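PDB 2D4E: 5-carboxymethyl-2-hydroxymuconate semialdehyde dehydrogenase from Thermus thermophilus, which probably catalyses the NAD-dependent oxidation of 5-carboxymethyl-2-hydroxymuconate semialdehyde to the corresponding carboxylic acid, as a tetrameric member of the aldehyde dehydrogenase family. Local coordinates for residues C[161-166]-C[495-500]; C[78-83]-C[216-221]; C[130-135]-C[182-187]; C[93-98]-C[210-215]; C[83-88]-C[137-142]. All coordinates share one frame; numbering follows the deposited sequence.

Contact 1: C[161-166]-C[495-500]; sequences VPAGPV and YTDLKT
Tyr495, last residue of helix 488-495, meets Val166 and Ala163 at the end of the two-stranded antiparallel sheet where strand 154-162 finishes and strand 496-504 starts. The pairing is as in the oligomerisation region of aldehyde dehydrogenases: further along, Thr500 continues it in a parallel ladder with a strand of a neighbouring subunit. Tyr495 CG lies anti to the carbonyl carbon (chi1 -60°), which sends the ring over to Val166; Val166 CG2 lies 4.1 Å from Tyr495 CD2, at the ring edge. The hydroxyl is hydrogen-bonded to Glu486 OE2. Tyr495 O accepts from Ala163 N at 3.0 Å and also from the side-chain amide of Asn191. At Thr496 the chain leaves the helix and turns extended; opposite Pro162 it forms a non-hydrogen-bonded pair from which the side chains diverge. Asp497 and Val161 follow as a hydrogen-bonded pair, with Val161 N to Asp497 O at 3.0 Å and Asp497 N to Val161 O at 2.8 Å. Their side chains share one face, Val161 CG2 lying 4.0 Å from Asp497 CB. Asp497 OD1 pairs with Arg267, while OD2 has a short water contact; that water donates to Ala163 O at 2.8 Å.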
# COMPACT_ATOMS: atom_id res chain seq x y z
N VAL C 161 -3.94 7.85 -14.58
CA VAL C 161 -4.33 7.83 -15.98
C VAL C 161 -3.08 7.77 -16.87
O VAL C 161 -2.01 8.24 -16.48
CB VAL C 161 -5.16 9.09 -16.37
CG1 VAL C 161 -6.44 9.15 -15.52
CG2 VAL C 161 -4.34 10.36 -16.17
N PRO C 162 -3.21 7.18 -18.07
CA PRO C 162 -2.08 7.06 -19.00
C PRO C 162 -1.43 8.44 -19.19
O PRO C 162 -2.12 9.43 -19.45
CB PRO C 162 -2.74 6.56 -20.28
CG PRO C 162 -3.88 5.72 -19.75
CD PRO C 162 -4.43 6.57 -18.63
N ALA C 163 -0.10 8.51 -19.07
CA ALA C 163 0.60 9.79 -19.20
C ALA C 163 0.78 10.33 -20.63
O ALA C 163 0.80 11.54 -20.83
CB ALA C 163 1.95 9.70 -18.51
N GLY C 164 0.90 9.44 -21.61
CA GLY C 164 1.06 9.87 -22.99
C GLY C 164 2.08 9.07 -23.78
O GLY C 164 2.77 8.22 -23.21
N PRO C 165 2.21 9.32 -25.10
CA PRO C 165 3.17 8.60 -25.95
C PRO C 165 4.57 8.54 -25.32
O PRO C 165 5.04 9.51 -24.72
CB PRO C 165 3.14 9.40 -27.25
CG PRO C 165 1.72 9.88 -27.30
CD PRO C 165 1.46 10.32 -25.88
N VAL C 166 5.23 7.40 -25.48
CA VAL C 166 6.56 7.20 -24.91
C VAL C 166 7.62 6.95 -25.97
O VAL C 166 7.49 6.06 -26.81
CB VAL C 166 6.57 6.01 -23.92
CG1 VAL C 166 7.94 5.92 -23.22
CG2 VAL C 166 5.45 6.17 -22.90
N TYR C 495 4.91 5.97 -16.07
CA TYR C 495 3.99 5.85 -17.20
C TYR C 495 2.58 6.39 -17.01
O TYR C 495 1.83 6.49 -17.98
CB TYR C 495 3.90 4.38 -17.65
CG TYR C 495 5.23 3.80 -18.10
CD1 TYR C 495 5.96 2.94 -17.27
CD2 TYR C 495 5.76 4.11 -19.35
CE1 TYR C 495 7.19 2.42 -17.68
CE2 TYR C 495 6.99 3.60 -19.77
CZ TYR C 495 7.70 2.76 -18.93
OH TYR C 495 8.91 2.25 -19.35
N THR C 496 2.21 6.74 -15.77
CA THR C 496 0.88 7.27 -15.52
C THR C 496 0.94 8.55 -14.70
O THR C 496 1.98 8.89 -14.14
CB THR C 496 -0.01 6.25 -14.75
OG1 THR C 496 0.48 6.08 -13.42
CG2 THR C 496 -0.01 4.90 -15.46
N ASP C 497 -0.18 9.27 -14.65
CA ASP C 497 -0.29 10.52 -13.89
C ASP C 497 -1.27 10.33 -12.74
O ASP C 497 -2.34 9.75 -12.93
CB ASP C 497 -0.81 11.67 -14.75
CG ASP C 497 0.16 12.10 -15.83
OD1 ASP C 497 1.38 12.13 -15.56
OD2 ASP C 497 -0.31 12.42 -16.94
N LEU C 498 -0.90 10.83 -11.56
CA LEU C 498 -1.77 10.75 -10.40
C LEU C 498 -2.77 11.90 -10.48
O LEU C 498 -2.47 12.96 -11.02
CB LEU C 498 -0.97 10.86 -9.10
CG LEU C 498 -0.30 9.58 -8.57
CD1 LEU C 498 0.77 9.95 -7.53
CD2 LEU C 498 -1.36 8.66 -7.96
N LYS C 499 -3.96 11.67 -9.95
CA LYS C 499 -4.99 12.69 -9.96
C LYS C 499 -5.75 12.63 -8.65
O LYS C 499 -6.20 11.56 -8.22
CB LYS C 499 -5.96 12.46 -11.13
CG LYS C 499 -7.02 13.56 -11.26
CD LYS C 499 -8.00 13.29 -12.40
CE LYS C 499 -7.32 13.34 -13.76
NZ LYS C 499 -8.30 13.23 -14.86
N THR C 500 -5.88 13.79 -7.99
CA THR C 500 -6.61 13.85 -6.74
C THR C 500 -7.98 14.47 -7.02
O THR C 500 -8.07 15.59 -7.53
CB THR C 500 -5.86 14.70 -5.68
OG1 THR C 500 -4.63 14.05 -5.33
CG2 THR C 500 -6.71 14.87 -4.42
O HOH W 1 0.84 13.61 -18.88

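Contact 2: C[78-83]-C[216-221]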
# COMPACT_ATOMS: atom_id res chain seq x y z
N GLN C 78 -5.30 8.70 -28.23
CA GLN C 78 -6.68 8.99 -27.87
C GLN C 78 -7.51 7.71 -27.70
O GLN C 78 -8.17 7.54 -26.68
CB GLN C 78 -7.32 9.88 -28.93
CG GLN C 78 -6.37 10.92 -29.55
CD GLN C 78 -5.63 11.76 -28.51
OE1 GLN C 78 -6.26 12.43 -27.68
NE2 GLN C 78 -4.31 11.73 -28.55
N ARG C 79 -7.45 6.82 -28.69
CA ARG C 79 -8.21 5.57 -28.64
C ARG C 79 -7.55 4.47 -27.80
O ARG C 79 -8.23 3.73 -27.09
CB ARG C 79 -8.42 5.01 -30.05
CG ARG C 79 -9.26 5.87 -30.98
CD ARG C 79 -9.40 5.20 -32.35
NE ARG C 79 -8.09 4.93 -32.97
CZ ARG C 79 -7.32 5.86 -33.52
NH1 ARG C 79 -7.70 7.13 -33.54
NH2 ARG C 79 -6.14 5.52 -34.04
N TRP C 80 -6.23 4.35 -27.89
CA TRP C 80 -5.51 3.32 -27.15
C TRP C 80 -5.63 3.49 -25.64
O TRP C 80 -5.86 2.53 -24.91
CB TRP C 80 -4.04 3.30 -27.56
CG TRP C 80 -3.23 2.24 -26.86
CD1 TRP C 80 -2.25 2.44 -25.93
CD2 TRP C 80 -3.33 0.82 -27.04
NE1 TRP C 80 -1.72 1.23 -25.53
CE2 TRP C 80 -2.37 0.22 -26.19
CE3 TRP C 80 -4.14 -0.00 -27.83
CZ2 TRP C 80 -2.20 -1.16 -26.11
CZ3 TRP C 80 -3.97 -1.38 -27.76
CH2 TRP C 80 -3.00 -1.95 -26.90
N SER C 81 -5.48 4.72 -25.16
CA SER C 81 -5.56 5.00 -23.74
C SER C 81 -6.97 4.83 -23.18
O SER C 81 -7.19 4.95 -21.98
CB SER C 81 -5.07 6.42 -23.44
OG SER C 81 -5.94 7.39 -24.01
N ARG C 82 -7.94 4.55 -24.05
CA ARG C 82 -9.31 4.36 -23.60
C ARG C 82 -9.80 2.93 -23.83
O ARG C 82 -10.93 2.59 -23.50
CB ARG C 82 -10.25 5.35 -24.31
CG ARG C 82 -9.89 6.80 -24.04
CD ARG C 82 -10.88 7.77 -24.69
NE ARG C 82 -10.36 9.14 -24.65
CZ ARG C 82 -10.06 9.81 -23.54
NH1 ARG C 82 -10.23 9.24 -22.35
NH2 ARG C 82 -9.57 11.04 -23.61
N THR C 83 -8.94 2.10 -24.41
CA THR C 83 -9.28 0.71 -24.65
C THR C 83 -9.45 0.06 -23.28
O THR C 83 -8.87 0.53 -22.30
CB THR C 83 -8.17 -0.03 -25.39
OG1 THR C 83 -6.95 0.09 -24.63
CG2 THR C 83 -7.95 0.56 -26.77
N ASP C 216 -1.62 -7.88 -34.33
CA ASP C 216 -2.66 -6.96 -34.79
C ASP C 216 -2.93 -5.74 -33.91
O ASP C 216 -4.08 -5.33 -33.74
CB ASP C 216 -3.97 -7.74 -35.03
CG ASP C 216 -5.03 -6.91 -35.73
OD1 ASP C 216 -4.69 -6.16 -36.67
OD2 ASP C 216 -6.22 -7.02 -35.35
N LEU C 217 -1.88 -5.16 -33.34
CA LEU C 217 -2.05 -3.96 -32.52
C LEU C 217 -2.64 -2.89 -33.44
O LEU C 217 -2.35 -2.87 -34.63
CB LEU C 217 -0.71 -3.45 -31.99
CG LEU C 217 -0.08 -4.02 -30.72
CD1 LEU C 217 1.19 -3.21 -30.41
CD2 LEU C 217 -1.05 -3.94 -29.54
N PRO C 218 -3.48 -2.00 -32.89
CA PRO C 218 -4.05 -0.96 -33.75
C PRO C 218 -2.94 -0.10 -34.36
O PRO C 218 -1.88 0.07 -33.76
CB PRO C 218 -4.94 -0.18 -32.79
CG PRO C 218 -5.42 -1.24 -31.86
CD PRO C 218 -4.15 -2.01 -31.58
N PRO C 219 -3.18 0.45 -35.56
CA PRO C 219 -2.20 1.29 -36.25
C PRO C 219 -1.82 2.50 -35.42
O PRO C 219 -2.68 3.17 -34.86
CB PRO C 219 -2.93 1.72 -37.53
CG PRO C 219 -3.96 0.65 -37.73
CD PRO C 219 -4.44 0.38 -36.32
N GLY C 220 -0.52 2.78 -35.33
CA GLY C 220 -0.06 3.93 -34.58
C GLY C 220 0.29 3.66 -33.13
O GLY C 220 1.02 4.44 -32.52
N VAL C 221 -0.23 2.58 -32.56
CA VAL C 221 0.05 2.26 -31.17
C VAL C 221 1.54 2.01 -30.96
O VAL C 221 2.12 2.48 -29.99
CB VAL C 221 -0.77 1.05 -30.70
CG1 VAL C 221 -0.35 0.63 -29.30
CG2 VAL C 221 -2.26 1.42 -30.72
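The indole of Trp80 presents one face to Val221 and the other to Thr83, in a contact that joins the end of helix 63-80 to the loop linking helix 203-214 with strand 222-224, an outermost strand of the five-stranded parallel sheet of the Rossmann-like NAD-binding fold. CG1 of Val221 makes a CH-pi contact 3.8 Å from the centroid of the five-membered ring, only 15° off its normal, while CG2 of the same valine touches Trp80 CE3 at 3.7 Å. On the opposite face OG1 of Thr83 sits toward the rim. The far end of the six-membered ring is met obliquely by two more residues: Leu217 CD2 lies 3.8 Å from Trp80 CH2, and Pro218 CD 3.9 Å from Trp80 CZ3. CG anti to the backbone N (chi1 -179°) directs the indole to the loop 216-221. That loop is shaped by a type II turn from Pro218 to Val221, its glycine at positive phi, closed by Val221 N to Pro218 O at 3.2 Å. On the other segment, a type I turn is closed by Thr83 N to Trp80 O at 3.1 Å, and Thr83 OG1 adds a second donor to the same oxygen at 2.7 Å.

Contact 3: C[130-135]-C[182-187]; sequences ENFAFY and RIAPAL
Phe132 and Tyr135 both hold CG anti to the carbonyl carbon (chi1 near -75°), which brings the Phe132 ring to Ala184 and the Tyr135 ring to Pro185. CB of Ala184 lies over one face of Phe132, 4.0 Å from the ring centroid, in a CH-pi contact displaced toward the rim. At the edge of that ring CG2 of Ile183 comes within 4.0 Å of Phe132 CZ. Tyr135 receives Pro185 more squarely: the proline CB stands 3.7 Å from the ring centroid and 10° off the normal, with Phe134 on the opposite face. The two helices, 118-136 and 175-188, run nearly parallel at this point, the axes of the two short segments 8.6 Å apart and crossing at -23°. Ala184 lies at the closest backbone approach, its CA 5.1 Å from Phe132 CA, and its CB is 3.6 Å from Asn131 O. Helix 175-188 follows strand 166-169 of the NAD-binding fold, and helix 85-101 covers Phe132 through Leu92, Ile95, Ala96 and Ile99. Asn131 directs its ND2 to Thr180, one turn before Ala184.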
# COMPACT_ATOMS: atom_id res chain seq x y z
N GLU C 130 8.42 -12.91 -21.24
CA GLU C 130 7.99 -12.75 -19.85
C GLU C 130 7.68 -11.29 -19.52
O GLU C 130 6.81 -11.02 -18.69
CB GLU C 130 9.06 -13.27 -18.89
CG GLU C 130 8.75 -13.01 -17.42
CD GLU C 130 9.76 -13.65 -16.47
OE1 GLU C 130 10.99 -13.48 -16.68
OE2 GLU C 130 9.33 -14.31 -15.50
N ASN C 131 8.40 -10.36 -20.14
CA ASN C 131 8.15 -8.95 -19.89
C ASN C 131 6.70 -8.61 -20.23
O ASN C 131 6.02 -7.91 -19.48
CB ASN C 131 9.10 -8.07 -20.72
CG ASN C 131 10.51 -8.01 -20.15
OD1 ASN C 131 10.73 -8.28 -18.96
ND2 ASN C 131 11.48 -7.64 -20.98
N PHE C 132 6.22 -9.13 -21.36
CA PHE C 132 4.84 -8.88 -21.77
C PHE C 132 3.83 -9.67 -20.93
O PHE C 132 2.79 -9.14 -20.55
CB PHE C 132 4.64 -9.20 -23.26
CG PHE C 132 5.23 -8.17 -24.18
CD1 PHE C 132 6.52 -8.32 -24.68
CD2 PHE C 132 4.51 -7.03 -24.50
CE1 PHE C 132 7.08 -7.34 -25.50
CE2 PHE C 132 5.06 -6.04 -25.31
CZ PHE C 132 6.35 -6.19 -25.81
N ALA C 133 4.14 -10.93 -20.65
CA ALA C 133 3.24 -11.75 -19.85
C ALA C 133 3.10 -11.15 -18.46
O ALA C 133 2.02 -11.19 -17.85
CB ALA C 133 3.78 -13.18 -19.76
N PHE C 134 4.20 -10.60 -17.96
CA PHE C 134 4.25 -9.99 -16.63
C PHE C 134 3.37 -8.74 -16.54
O PHE C 134 2.44 -8.68 -15.73
CB PHE C 134 5.70 -9.62 -16.29
CG PHE C 134 5.86 -8.94 -14.97
CD1 PHE C 134 5.61 -9.62 -13.78
CD2 PHE C 134 6.29 -7.62 -14.90
CE1 PHE C 134 5.79 -9.00 -12.54
CE2 PHE C 134 6.46 -6.98 -13.67
CZ PHE C 134 6.21 -7.67 -12.49
N TYR C 135 3.66 -7.74 -17.37
CA TYR C 135 2.88 -6.51 -17.32
C TYR C 135 1.44 -6.65 -17.79
O TYR C 135 0.60 -5.80 -17.50
CB TYR C 135 3.59 -5.41 -18.11
CG TYR C 135 4.76 -4.83 -17.35
CD1 TYR C 135 6.08 -5.16 -17.69
CD2 TYR C 135 4.55 -3.99 -16.26
CE1 TYR C 135 7.16 -4.65 -16.96
CE2 TYR C 135 5.62 -3.47 -15.52
CZ TYR C 135 6.91 -3.80 -15.88
OH TYR C 135 7.96 -3.27 -15.17
N ARG C 182 10.64 -1.81 -21.63
CA ARG C 182 9.95 -0.52 -21.57
C ARG C 182 8.64 -0.52 -22.35
O ARG C 182 7.65 0.11 -21.95
CB ARG C 182 10.86 0.57 -22.13
CG ARG C 182 12.27 0.56 -21.56
CD ARG C 182 12.32 0.99 -20.10
NE ARG C 182 13.64 1.54 -19.79
CZ ARG C 182 13.85 2.54 -18.94
NH1 ARG C 182 12.84 3.08 -18.28
NH2 ARG C 182 15.09 2.99 -18.75
N ILE C 183 8.64 -1.22 -23.48
CA ILE C 183 7.46 -1.31 -24.33
C ILE C 183 6.28 -1.97 -23.63
O ILE C 183 5.16 -1.48 -23.70
CB ILE C 183 7.78 -2.10 -25.62
CG1 ILE C 183 8.88 -1.39 -26.42
CG2 ILE C 183 6.51 -2.28 -26.44
CD1 ILE C 183 9.47 -2.24 -27.53
N ALA C 184 6.55 -3.08 -22.96
CA ALA C 184 5.50 -3.81 -22.26
C ALA C 184 4.76 -2.95 -21.24
O ALA C 184 3.53 -2.86 -21.28
CB ALA C 184 6.10 -5.05 -21.59
N PRO C 185 5.48 -2.29 -20.32
CA PRO C 185 4.72 -1.47 -19.37
C PRO C 185 4.03 -0.29 -20.04
O PRO C 185 2.89 0.04 -19.71
CB PRO C 185 5.78 -1.05 -18.34
CG PRO C 185 7.08 -1.11 -19.11
CD PRO C 185 6.90 -2.36 -19.95
N ALA C 186 4.71 0.34 -21.00
CA ALA C 186 4.14 1.48 -21.70
C ALA C 186 2.78 1.12 -22.29
O ALA C 186 1.80 1.84 -22.10
CB ALA C 186 5.08 1.95 -22.81
N LEU C 187 2.73 -0.01 -23.00
CA LEU C 187 1.48 -0.46 -23.62
C LEU C 187 0.44 -0.91 -22.60
O LEU C 187 -0.75 -0.59 -22.73
CB LEU C 187 1.76 -1.60 -24.59
CG LEU C 187 2.54 -1.25 -25.86
CD1 LEU C 187 2.77 -2.52 -26.66
CD2 LEU C 187 1.76 -0.22 -26.68

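Contact 4: C[93-98]-C[210-215]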
# COMPACT_ATOMS: atom_id res chain seq x y z
N LEU C 93 -0.59 -10.49 -23.97
CA LEU C 93 -0.48 -11.94 -23.92
C LEU C 93 -0.29 -12.54 -25.32
O LEU C 93 0.38 -13.56 -25.48
CB LEU C 93 -1.73 -12.54 -23.26
CG LEU C 93 -1.86 -12.25 -21.77
CD1 LEU C 93 -3.15 -12.88 -21.25
CD2 LEU C 93 -0.64 -12.80 -21.03
N ARG C 94 -0.88 -11.89 -26.32
CA ARG C 94 -0.76 -12.34 -27.70
C ARG C 94 0.67 -12.09 -28.18
O ARG C 94 1.27 -12.92 -28.88
CB ARG C 94 -1.75 -11.60 -28.59
CG ARG C 94 -1.68 -11.97 -30.07
CD ARG C 94 -1.84 -13.46 -30.29
NE ARG C 94 -1.91 -13.78 -31.72
CZ ARG C 94 -1.64 -14.97 -32.24
NH1 ARG C 94 -1.27 -15.98 -31.46
NH2 ARG C 94 -1.72 -15.14 -33.55
N ILE C 95 1.20 -10.93 -27.81
CA ILE C 95 2.56 -10.55 -28.17
C ILE C 95 3.54 -11.54 -27.54
O ILE C 95 4.47 -12.00 -28.20
CB ILE C 95 2.87 -9.11 -27.69
CG1 ILE C 95 2.08 -8.10 -28.53
CG2 ILE C 95 4.37 -8.82 -27.81
CD1 ILE C 95 2.20 -6.67 -28.06
N ALA C 96 3.32 -11.87 -26.27
CA ALA C 96 4.18 -12.81 -25.56
C ALA C 96 4.12 -14.16 -26.25
O ALA C 96 5.13 -14.85 -26.40
CB ALA C 96 3.73 -12.94 -24.11
N GLU C 97 2.91 -14.54 -26.66
CA GLU C 97 2.71 -15.81 -27.35
C GLU C 97 3.47 -15.84 -28.67
O GLU C 97 4.14 -16.82 -28.99
CB GLU C 97 1.21 -16.03 -27.59
CG GLU C 97 0.86 -17.30 -28.34
CD GLU C 97 -0.64 -17.55 -28.41
OE1 GLU C 97 -1.39 -16.67 -28.88
OE2 GLU C 97 -1.07 -18.65 -27.98
N LEU C 98 3.38 -14.75 -29.44
CA LEU C 98 4.06 -14.66 -30.73
C LEU C 98 5.58 -14.56 -30.62
O LEU C 98 6.29 -15.03 -31.51
CB LEU C 98 3.49 -13.49 -31.54
CG LEU C 98 2.05 -13.73 -32.00
CD1 LEU C 98 1.53 -12.51 -32.75
CD2 LEU C 98 2.00 -14.98 -32.89
N GLU C 210 7.39 -6.60 -36.60
CA GLU C 210 6.65 -7.57 -37.41
C GLU C 210 5.71 -8.35 -36.51
O GLU C 210 4.54 -8.55 -36.83
CB GLU C 210 7.61 -8.54 -38.11
CG GLU C 210 8.51 -7.89 -39.14
CD GLU C 210 9.33 -8.90 -39.93
OE1 GLU C 210 10.21 -8.47 -40.71
OE2 GLU C 210 9.09 -10.11 -39.78
N ILE C 211 6.24 -8.79 -35.37
CA ILE C 211 5.47 -9.55 -34.41
C ILE C 211 4.31 -8.74 -33.83
O ILE C 211 3.19 -9.24 -33.73
CB ILE C 211 6.37 -10.06 -33.27
CG1 ILE C 211 7.34 -11.11 -33.84
CG2 ILE C 211 5.53 -10.64 -32.14
CD1 ILE C 211 8.40 -11.58 -32.87
N LEU C 212 4.56 -7.49 -33.45
CA LEU C 212 3.47 -6.68 -32.91
C LEU C 212 2.40 -6.48 -33.97
O LEU C 212 1.22 -6.34 -33.65
CB LEU C 212 3.98 -5.33 -32.41
CG LEU C 212 4.31 -5.33 -30.91
CD1 LEU C 212 5.37 -6.39 -30.60
CD2 LEU C 212 4.79 -3.95 -30.48
N LYS C 213 2.79 -6.48 -35.24
CA LYS C 213 1.83 -6.32 -36.32
C LYS C 213 1.07 -7.64 -36.47
O LYS C 213 -0.11 -7.66 -36.80
CB LYS C 213 2.51 -5.97 -37.64
CG LYS C 213 1.54 -5.88 -38.82
CD LYS C 213 2.25 -5.52 -40.11
CE LYS C 213 1.33 -5.64 -41.33
NZ LYS C 213 0.15 -4.72 -41.25
N GLU C 214 1.76 -8.75 -36.23
CA GLU C 214 1.13 -10.06 -36.32
C GLU C 214 0.12 -10.20 -35.17
O GLU C 214 -0.84 -10.97 -35.27
CB GLU C 214 2.16 -11.19 -36.25
CG GLU C 214 1.55 -12.57 -36.46
CD GLU C 214 2.57 -13.71 -36.36
OE1 GLU C 214 2.16 -14.88 -36.51
OE2 GLU C 214 3.76 -13.44 -36.14
N ALA C 215 0.36 -9.47 -34.09
CA ALA C 215 -0.53 -9.51 -32.93
C ALA C 215 -1.71 -8.59 -33.21
O ALA C 215 -2.66 -8.53 -32.44
CB ALA C 215 0.21 -9.04 -31.67
O HOH W 2 -2.83 -12.49 -33.88
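Leu98 and Ile95 pack against Ile211, Leu212 and Ala215 in a helix-helix contact between helix 85-101 and the end of helix 203-214, the latter a helix of the NAD-binding Rossmann-like fold. The axes of the two short segments approach to 9.1 Å and their directions lie 127° apart. The tight part is apolar and buried. Leu98 CB meets Ile211 CG2 at 3.6 Å, and Leu98 CD1 ends 3.5 Å from Ala215 N. Ile95 enters from the adjoining turn, its CD1 3.8 Å from Leu212 CG and its CG1 equally far from the methyl of Ala215. Toward the partly exposed side the contact becomes polar and water-mediated. Arg94 lays its CG along Ala215, and the bend at chi2 (55°) places Leu98 CD2 over one guanidinium face, toward its rim. Within the same helix Arg94 NH1 forms a salt bridge to Glu97 OE1 at 2.7 Å. The Glu214 carboxylate touches Leu98 too, but its oxygens bind Lys101 and His102. One water accepts from Arg94 NE at 2.7 Å and donates to Glu214 O at 2.9 Å.

Contact 5: C[83-88]-C[137-142]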
# COMPACT_ATOMS: atom_id res chain seq x y z
N THR C 83 -8.94 2.10 -24.41
CA THR C 83 -9.28 0.71 -24.65
C THR C 83 -9.45 0.06 -23.28
O THR C 83 -8.87 0.53 -22.30
CB THR C 83 -8.17 -0.03 -25.39
OG1 THR C 83 -6.95 0.09 -24.63
CG2 THR C 83 -7.95 0.56 -26.77
N LYS C 84 -10.24 -1.00 -23.21
CA LYS C 84 -10.43 -1.68 -21.93
C LYS C 84 -9.14 -2.39 -21.53
O LYS C 84 -8.50 -3.05 -22.35
CB LYS C 84 -11.58 -2.68 -22.03
CG LYS C 84 -12.94 -2.00 -22.13
CD LYS C 84 -14.06 -2.98 -22.34
CE LYS C 84 -15.40 -2.28 -22.19
NZ LYS C 84 -15.46 -1.03 -23.00
N ALA C 85 -8.75 -2.23 -20.27
CA ALA C 85 -7.52 -2.85 -19.77
C ALA C 85 -7.50 -4.34 -20.09
O ALA C 85 -6.46 -4.90 -20.40
CB ALA C 85 -7.38 -2.63 -18.27
N LYS C 86 -8.66 -4.97 -20.01
CA LYS C 86 -8.77 -6.40 -20.30
C LYS C 86 -8.35 -6.67 -21.74
O LYS C 86 -7.73 -7.70 -22.03
CB LYS C 86 -10.21 -6.86 -20.08
CG LYS C 86 -10.45 -8.33 -20.37
CD LYS C 86 -11.91 -8.70 -20.16
CE LYS C 86 -12.17 -10.17 -20.45
NZ LYS C 86 -13.59 -10.51 -20.15
N GLU C 87 -8.67 -5.75 -22.64
CA GLU C 87 -8.32 -5.90 -24.04
C GLU C 87 -6.83 -5.67 -24.27
O GLU C 87 -6.22 -6.35 -25.10
CB GLU C 87 -9.15 -4.94 -24.90
CG GLU C 87 -8.83 -4.99 -26.40
CD GLU C 87 -9.20 -6.30 -27.07
OE1 GLU C 87 -9.08 -6.38 -28.31
OE2 GLU C 87 -9.61 -7.26 -26.37
N ARG C 88 -6.24 -4.72 -23.55
CA ARG C 88 -4.81 -4.46 -23.70
C ARG C 88 -4.07 -5.67 -23.14
O ARG C 88 -3.03 -6.07 -23.65
CB ARG C 88 -4.39 -3.19 -22.95
CG ARG C 88 -5.02 -1.91 -23.48
CD ARG C 88 -4.19 -0.69 -23.13
NE ARG C 88 -3.97 -0.53 -21.69
CZ ARG C 88 -4.88 -0.06 -20.85
NH1 ARG C 88 -6.08 0.32 -21.28
NH2 ARG C 88 -4.59 0.05 -19.56
N GLU C 137 -0.60 -8.54 -16.63
CA GLU C 137 -1.37 -8.67 -15.39
C GLU C 137 -1.50 -7.37 -14.58
O GLU C 137 -2.24 -7.34 -13.59
CB GLU C 137 -0.76 -9.76 -14.50
CG GLU C 137 -0.70 -11.15 -15.14
CD GLU C 137 -2.07 -11.67 -15.59
OE1 GLU C 137 -3.05 -11.55 -14.83
OE2 GLU C 137 -2.15 -12.23 -16.72
N TYR C 138 -0.78 -6.32 -14.97
CA TYR C 138 -0.87 -5.04 -14.26
C TYR C 138 -1.80 -4.04 -14.97
O TYR C 138 -2.23 -3.05 -14.38
CB TYR C 138 0.52 -4.41 -14.09
CG TYR C 138 1.40 -5.10 -13.07
CD1 TYR C 138 1.99 -6.32 -13.35
CD2 TYR C 138 1.60 -4.54 -11.81
CE1 TYR C 138 2.76 -6.99 -12.39
CE2 TYR C 138 2.36 -5.19 -10.84
CZ TYR C 138 2.94 -6.42 -11.14
OH TYR C 138 3.70 -7.07 -10.20
N ALA C 139 -2.10 -4.32 -16.24
CA ALA C 139 -2.96 -3.45 -17.03
C ALA C 139 -4.29 -3.13 -16.34
O ALA C 139 -4.72 -1.97 -16.29
CB ALA C 139 -3.22 -4.08 -18.40
N GLU C 140 -4.94 -4.15 -15.78
CA GLU C 140 -6.22 -3.96 -15.10
C GLU C 140 -6.15 -3.30 -13.73
O GLU C 140 -7.18 -3.08 -13.09
CB GLU C 140 -6.93 -5.31 -14.98
CG GLU C 140 -7.46 -5.84 -16.30
CD GLU C 140 -7.93 -7.28 -16.20
OE1 GLU C 140 -8.61 -7.75 -17.14
OE2 GLU C 140 -7.62 -7.95 -15.19
N HIS C 141 -4.94 -2.99 -13.27
CA HIS C 141 -4.76 -2.35 -11.96
C HIS C 141 -4.09 -0.99 -12.14
O HIS C 141 -3.82 -0.30 -11.16
CB HIS C 141 -3.85 -3.20 -11.07
CG HIS C 141 -4.40 -4.56 -10.76
ND1 HIS C 141 -5.43 -4.76 -9.87
CD2 HIS C 141 -4.09 -5.78 -11.26
CE1 HIS C 141 -5.73 -6.04 -9.83
NE2 HIS C 141 -4.93 -6.69 -10.66
N ALA C 142 -3.85 -0.62 -13.39
CA ALA C 142 -3.15 0.61 -13.72
C ALA C 142 -3.78 1.94 -13.30
O ALA C 142 -3.09 2.96 -13.28
CB ALA C 142 -2.85 0.64 -15.22
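Ala85 directs its methyl toward the backbone of Ala139 and Glu140, with CB 3.4 Å from the carbonyl O of Ala139 and 3.6 Å from CA of Glu140. From the other direction the methyl of Ala139 faces the first turn of helix 85-101, reaching Ala85 O at 3.9 Å. The Lys86 and Glu140 side chains run alongside each other in a common direction. Glu140 is extended beyond CG, and its OE1 rests against the lysine backbone, 3.4 Å from Lys86 CA. The lysine chain is fully extended, with CG anti to the backbone N (chi1 179°), and this carries Lys86 NZ past the carboxylate to 6.4 Å from Glu140 OE1. Arg88 turns inward and bends at chi3 (-58°), folding its guanidinium back over CA of Ala85. Arg88 NH2 comes obliquely to 3.8 Å from Ala139 O, but its hydrogen bond goes to the carbonyl O of Ala188, while Arg88 NH1 makes a weak bond to Thr83 OG1. Asp151 of a neighbouring subunit accepts from the backbone N of Ala85, and His141 packs on Tyr138 of another. Close backbone approach through alanines thus joins the start of helix 85-101 to the loop after helix 118-136, at subunit interfaces of the aldehyde dehydrogenase tetramer.

Neighbouring contacts form one continuous patch, with centres 11 to 17 Å apart except for contacts 1 and 4, at 25 Å. Helix 85-101 serves contacts 4 and 5 with different turns, and segment 78-83 of contact 2 lies just before it in the chain, sharing Thr83 with contact 5. Helix 175-188 of contact 3 is central: Leu187 packs on Val221 and Leu217 of contact 2, Pro185 on Tyr495 of contact 1. Contacts 3 and 4 touch, their centres 12 Å apart. In sequence, contact 3 falls within the spans closed by contacts 2 and 4, while contact 5 closes before contact 1 opens. The early helices are thereby bound to the NAD-binding domain, and Tyr495 and Pro162 join the strand pair of contact 1 to contacts 3 and 2.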